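Local coordinates for cyclase (Uncultured organism, PDB 5IBZ), which belongs to the putative cyclase family, may have arylformamidase activity, and binds acetylphosphate in the crystal, at residues N18-W23 / L271-G276; A32-P37 / E239-G244. One frame throughout, in Å; residues are numbered along the deposited sequence.

Contact 1: N18-W23 / L271-G276; sequences NNWGKW and LLRDLG
N19 and W20 bond to three carbonyls in a row at the C-terminal end of helix 266-275. N19 N donates to D274 O at 2.8 Å. N19 CG is anti to the carbonyl carbon (chi1 -72°), and this turns ND2 toward the next carbonyl. N19 ND2 meets L275 O at 2.9 Å, in the carbonyl plane and on a lone pair. W20 NE1 reaches R273 O at 2.8 Å, with the acceptor close to the indole plane. All three bonds are nearly straight.

The tight part takes in N19, D274 and L275, which are buried, and the W20 ring, which also packs on H14 and Y127. The R273 guanidinium presents one face to W20, with R273 CZ 3.6 Å from W20 CZ2 and the planes 52° apart. R273 NH1 forms a salt bridge with D274 OD1, and NE donates to S125 O. D274 OD2 accepts from N270 ND2.

The looser side is the partly exposed amide end of N18, which leads away from the helix. Its OD1 closes an Asx turn on W20 N, and its ND2 donates to H14 O. K22 is exposed and does not touch 271-276, but K22 NZ holds N19 OD1 at 2.7 Å from above the carbonyl plane.

The last helix carbonyls thus accept from neutral N-H donors, which would probably offset part of the negative end of the helix dipole.

Contact 2: A32-P37 / E239-G244; sequences ANYITP and EQRLAG
I35 N donates to A32 O at 3.0 Å, closing a tight turn whose two ends both rest on A243. I35 CD1 meets A243 CB at 3.8 Å, and A32 adds a looser backbone contact to the same methyl.

The main packing is Y34 on R241. Y34 CG sits beside the backbone N (chi1 -71°), and the ring reaches across to the other segment. R241 CB stands 3.7 Å from the Y34 ring centroid, 11° off the normal: a CH-pi contact over the face. R241 CG follows, 3.6 Å from Y34 CZ. The aliphatic part of R241 therefore covers the ring. The arginine chain then bends at chi3 (-79°) and its guanidinium leads away. R241 O lies 3.3 Å from Y34 CD2, while L242 O comes at the ring edge.

Segment 239-244 leads from helix 233-239 into strand 244-247 of the large mixed sheet. R241, just past the helix, has positive phi and completes a Schellman motif. The Y34 ring meets W23 edge-to-face. Backbone bonds to G197 and D198 hold R241 and A243.

No hydrogen bond crosses between the segments. The join therefore rests on the Y34 ring against R241 CB and CG, and on I35 against the A243 methyl. The hydroxyl and the guanidinium diverge at about a right angle, with Y34 OH turned to its bond with K22 NZ.

From the N terminus, the chain first passes 18-23, whose partner 271-276 comes 248 residues later. Contact 1 closes this long loop. Contact 2 is nested inside it: 32-37 follows soon after, and its partner 239-244 precedes helix 266-275. Both early segments belong to the loop that leads into helix 37-44. Contact 1 ties this loop to the end of helix 266-275, just before strand 278-281. Contact 2 ties it to the link between helix 233-239 and strand 244-247. These two strands are neighbours in the large mixed sheet. The contact centres are 12 Å apart and they touch, with W23 CG 3.4 Å from N33 ND2.

Contact 1: N18-W23 / L271-G276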
# COMPACT_ATOMS: atom_id res chain seq x y z
N ASN B 18 -7.05 9.79 -37.54
CA ASN B 18 -6.08 9.91 -36.46
C ASN B 18 -5.51 11.32 -36.41
O ASN B 18 -5.61 12.09 -37.39
CB ASN B 18 -4.95 8.88 -36.61
CG ASN B 18 -4.00 9.22 -37.73
OD1 ASN B 18 -3.15 10.08 -37.57
ND2 ASN B 18 -4.15 8.55 -38.87
N ASN B 19 -4.94 11.65 -35.26
CA ASN B 19 -4.24 12.91 -35.08
C ASN B 19 -2.72 12.78 -34.99
O ASN B 19 -2.05 13.69 -34.53
CB ASN B 19 -4.75 13.62 -33.82
CG ASN B 19 -6.13 14.16 -33.98
OD1 ASN B 19 -6.50 14.65 -35.06
ND2 ASN B 19 -6.92 14.12 -32.90
N TRP B 20 -2.16 11.66 -35.45
CA TRP B 20 -0.71 11.51 -35.42
C TRP B 20 -0.07 12.59 -36.28
O TRP B 20 -0.51 12.83 -37.41
CB TRP B 20 -0.29 10.13 -35.91
CG TRP B 20 -0.69 9.00 -35.00
CD1 TRP B 20 -1.70 8.98 -34.07
CD2 TRP B 20 -0.06 7.72 -34.94
NE1 TRP B 20 -1.75 7.74 -33.45
CE2 TRP B 20 -0.75 6.95 -33.97
CE3 TRP B 20 1.01 7.14 -35.62
CZ2 TRP B 20 -0.38 5.64 -33.66
CZ3 TRP B 20 1.37 5.84 -35.32
CH2 TRP B 20 0.68 5.10 -34.35
N GLY B 21 0.94 13.25 -35.73
CA GLY B 21 1.62 14.33 -36.40
C GLY B 21 0.92 15.69 -36.39
O GLY B 21 1.53 16.68 -36.80
N LYS B 22 -0.33 15.75 -35.95
CA LYS B 22 -1.08 17.02 -35.96
C LYS B 22 -0.34 18.11 -35.20
O LYS B 22 -0.37 19.29 -35.57
CB LYS B 22 -2.48 16.84 -35.37
CG LYS B 22 -3.29 18.14 -35.29
CD LYS B 22 -4.75 17.87 -34.98
CE LYS B 22 -5.54 17.57 -36.24
NZ LYS B 22 -6.98 17.20 -35.95
N TRP B 23 0.28 17.70 -34.10
CA TRP B 23 1.01 18.61 -33.23
C TRP B 23 2.49 18.27 -33.22
O TRP B 23 3.22 18.59 -32.27
CB TRP B 23 0.43 18.55 -31.81
CG TRP B 23 -1.04 18.86 -31.77
CD1 TRP B 23 -1.62 20.09 -31.88
CD2 TRP B 23 -2.10 17.93 -31.58
NE1 TRP B 23 -2.98 19.98 -31.80
CE2 TRP B 23 -3.31 18.66 -31.61
CE3 TRP B 23 -2.16 16.53 -31.40
CZ2 TRP B 23 -4.55 18.05 -31.44
CZ3 TRP B 23 -3.39 15.94 -31.27
CH2 TRP B 23 -4.57 16.69 -31.28
N LEU B 271 -9.89 6.49 -29.28
CA LEU B 271 -9.68 7.76 -28.60
C LEU B 271 -8.24 7.92 -28.12
O LEU B 271 -7.59 8.93 -28.40
CB LEU B 271 -10.62 7.92 -27.42
CG LEU B 271 -12.09 8.10 -27.79
CD1 LEU B 271 -12.90 8.36 -26.51
CD2 LEU B 271 -12.35 9.19 -28.81
N LEU B 272 -7.73 6.94 -27.38
CA LEU B 272 -6.41 7.10 -26.78
C LEU B 272 -5.28 7.04 -27.79
O LEU B 272 -4.45 7.95 -27.85
CB LEU B 272 -6.19 6.03 -25.72
CG LEU B 272 -7.15 6.17 -24.52
CD1 LEU B 272 -7.04 4.95 -23.63
CD2 LEU B 272 -6.94 7.43 -23.70
N ARG B 273 -5.24 5.99 -28.60
CA ARG B 273 -4.18 5.83 -29.59
C ARG B 273 -4.34 6.68 -30.83
O ARG B 273 -3.39 7.35 -31.24
CB ARG B 273 -4.07 4.36 -30.01
CG ARG B 273 -3.05 4.13 -31.10
CD ARG B 273 -3.17 2.75 -31.62
NE ARG B 273 -2.10 2.37 -32.52
CZ ARG B 273 -2.13 2.47 -33.84
NH1 ARG B 273 -3.17 3.00 -34.46
NH2 ARG B 273 -1.08 2.04 -34.55
N ASP B 274 -5.50 6.64 -31.47
CA ASP B 274 -5.61 7.28 -32.77
C ASP B 274 -5.77 8.80 -32.64
O ASP B 274 -5.11 9.55 -33.37
CB ASP B 274 -6.77 6.66 -33.56
CG ASP B 274 -6.55 5.19 -33.88
OD1 ASP B 274 -5.39 4.79 -34.05
OD2 ASP B 274 -7.54 4.43 -33.96
N LEU B 275 -6.66 9.26 -31.76
CA LEU B 275 -6.92 10.71 -31.61
C LEU B 275 -6.10 11.42 -30.54
O LEU B 275 -5.96 12.66 -30.57
CB LEU B 275 -8.40 10.94 -31.31
CG LEU B 275 -9.42 10.40 -32.31
CD1 LEU B 275 -10.82 10.91 -31.94
CD2 LEU B 275 -9.07 10.76 -33.73
N GLY B 276 -5.56 10.67 -29.58
CA GLY B 276 -4.89 11.28 -28.45
C GLY B 276 -5.86 12.08 -27.57
O GLY B 276 -5.49 13.09 -26.96

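Contact 2: A32-P37 / E239-G244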
# COMPACT_ATOMS: atom_id res chain seq x y z
N ALA B 32 -4.90 17.45 -25.69
CA ALA B 32 -4.70 18.52 -24.72
C ALA B 32 -4.17 19.80 -25.39
O ALA B 32 -4.37 20.92 -24.90
CB ALA B 32 -3.77 18.05 -23.61
N ASN B 33 -3.53 19.67 -26.55
CA ASN B 33 -3.06 20.84 -27.27
C ASN B 33 -4.18 21.73 -27.83
O ASN B 33 -3.92 22.87 -28.24
CB ASN B 33 -2.13 20.40 -28.40
CG ASN B 33 -0.83 19.81 -27.88
OD1 ASN B 33 -0.19 20.35 -26.97
ND2 ASN B 33 -0.45 18.67 -28.43
N TYR B 34 -5.41 21.23 -27.85
CA TYR B 34 -6.56 22.04 -28.21
C TYR B 34 -6.90 23.06 -27.10
O TYR B 34 -7.60 24.03 -27.38
CB TYR B 34 -7.79 21.19 -28.48
CG TYR B 34 -7.79 20.35 -29.74
CD1 TYR B 34 -7.45 20.88 -30.97
CD2 TYR B 34 -8.20 19.02 -29.69
CE1 TYR B 34 -7.49 20.10 -32.09
CE2 TYR B 34 -8.25 18.23 -30.81
CZ TYR B 34 -7.90 18.77 -32.01
OH TYR B 34 -7.96 17.97 -33.14
N ILE B 35 -6.45 22.84 -25.87
CA ILE B 35 -6.69 23.81 -24.82
C ILE B 35 -5.56 24.85 -24.85
O ILE B 35 -4.41 24.58 -24.49
CB ILE B 35 -6.79 23.17 -23.42
CG1 ILE B 35 -7.84 22.05 -23.43
CG2 ILE B 35 -7.11 24.25 -22.41
CD1 ILE B 35 -8.00 21.29 -22.10
N THR B 36 -5.93 26.05 -25.28
CA THR B 36 -5.00 27.13 -25.51
C THR B 36 -5.26 28.23 -24.50
O THR B 36 -6.33 28.27 -23.89
CB THR B 36 -5.19 27.72 -26.91
OG1 THR B 36 -6.49 28.30 -26.99
CG2 THR B 36 -5.03 26.64 -27.98
N PRO B 37 -4.29 29.14 -24.32
CA PRO B 37 -4.55 30.25 -23.41
C PRO B 37 -5.83 31.02 -23.73
O PRO B 37 -6.60 31.34 -22.83
CB PRO B 37 -3.29 31.13 -23.57
CG PRO B 37 -2.23 30.15 -23.93
CD PRO B 37 -2.90 29.12 -24.80
N GLU B 239 -14.17 15.55 -34.90
CA GLU B 239 -14.70 16.73 -35.58
C GLU B 239 -14.70 17.95 -34.69
O GLU B 239 -14.30 19.04 -35.11
CB GLU B 239 -16.14 16.47 -36.05
CG GLU B 239 -16.25 15.56 -37.23
CD GLU B 239 -17.65 15.05 -37.47
OE1 GLU B 239 -17.80 13.82 -37.67
OE2 GLU B 239 -18.60 15.88 -37.51
N GLN B 240 -15.16 17.73 -33.46
CA GLN B 240 -15.44 18.78 -32.50
C GLN B 240 -14.18 19.27 -31.77
O GLN B 240 -14.24 20.25 -31.02
CB GLN B 240 -16.47 18.30 -31.48
CG GLN B 240 -17.86 18.04 -32.07
CD GLN B 240 -18.50 19.30 -32.62
OE1 GLN B 240 -18.40 20.37 -32.02
NE2 GLN B 240 -19.17 19.19 -33.75
N ARG B 241 -13.05 18.63 -32.01
CA ARG B 241 -11.76 19.04 -31.46
C ARG B 241 -11.84 19.12 -29.93
O ARG B 241 -11.29 20.02 -29.30
CB ARG B 241 -11.30 20.36 -32.10
CG ARG B 241 -10.87 20.16 -33.55
CD ARG B 241 -10.32 21.45 -34.16
NE ARG B 241 -11.38 22.37 -34.55
CZ ARG B 241 -11.18 23.61 -34.99
NH1 ARG B 241 -9.95 24.13 -35.05
NH2 ARG B 241 -12.22 24.36 -35.35
N LEU B 242 -12.53 18.14 -29.35
CA LEU B 242 -12.55 17.97 -27.89
C LEU B 242 -11.19 17.53 -27.37
O LEU B 242 -10.50 16.74 -28.00
CB LEU B 242 -13.60 16.93 -27.49
CG LEU B 242 -14.99 17.22 -28.04
CD1 LEU B 242 -15.94 16.14 -27.66
CD2 LEU B 242 -15.50 18.56 -27.55
N ALA B 243 -10.82 18.01 -26.18
CA ALA B 243 -9.57 17.61 -25.53
C ALA B 243 -9.71 16.30 -24.75
O ALA B 243 -8.74 15.56 -24.60
CB ALA B 243 -9.10 18.70 -24.59
N GLY B 244 -10.90 16.08 -24.22
CA GLY B 244 -11.14 14.91 -23.39
C GLY B 244 -12.62 14.67 -23.27
O GLY B 244 -13.42 15.59 -23.45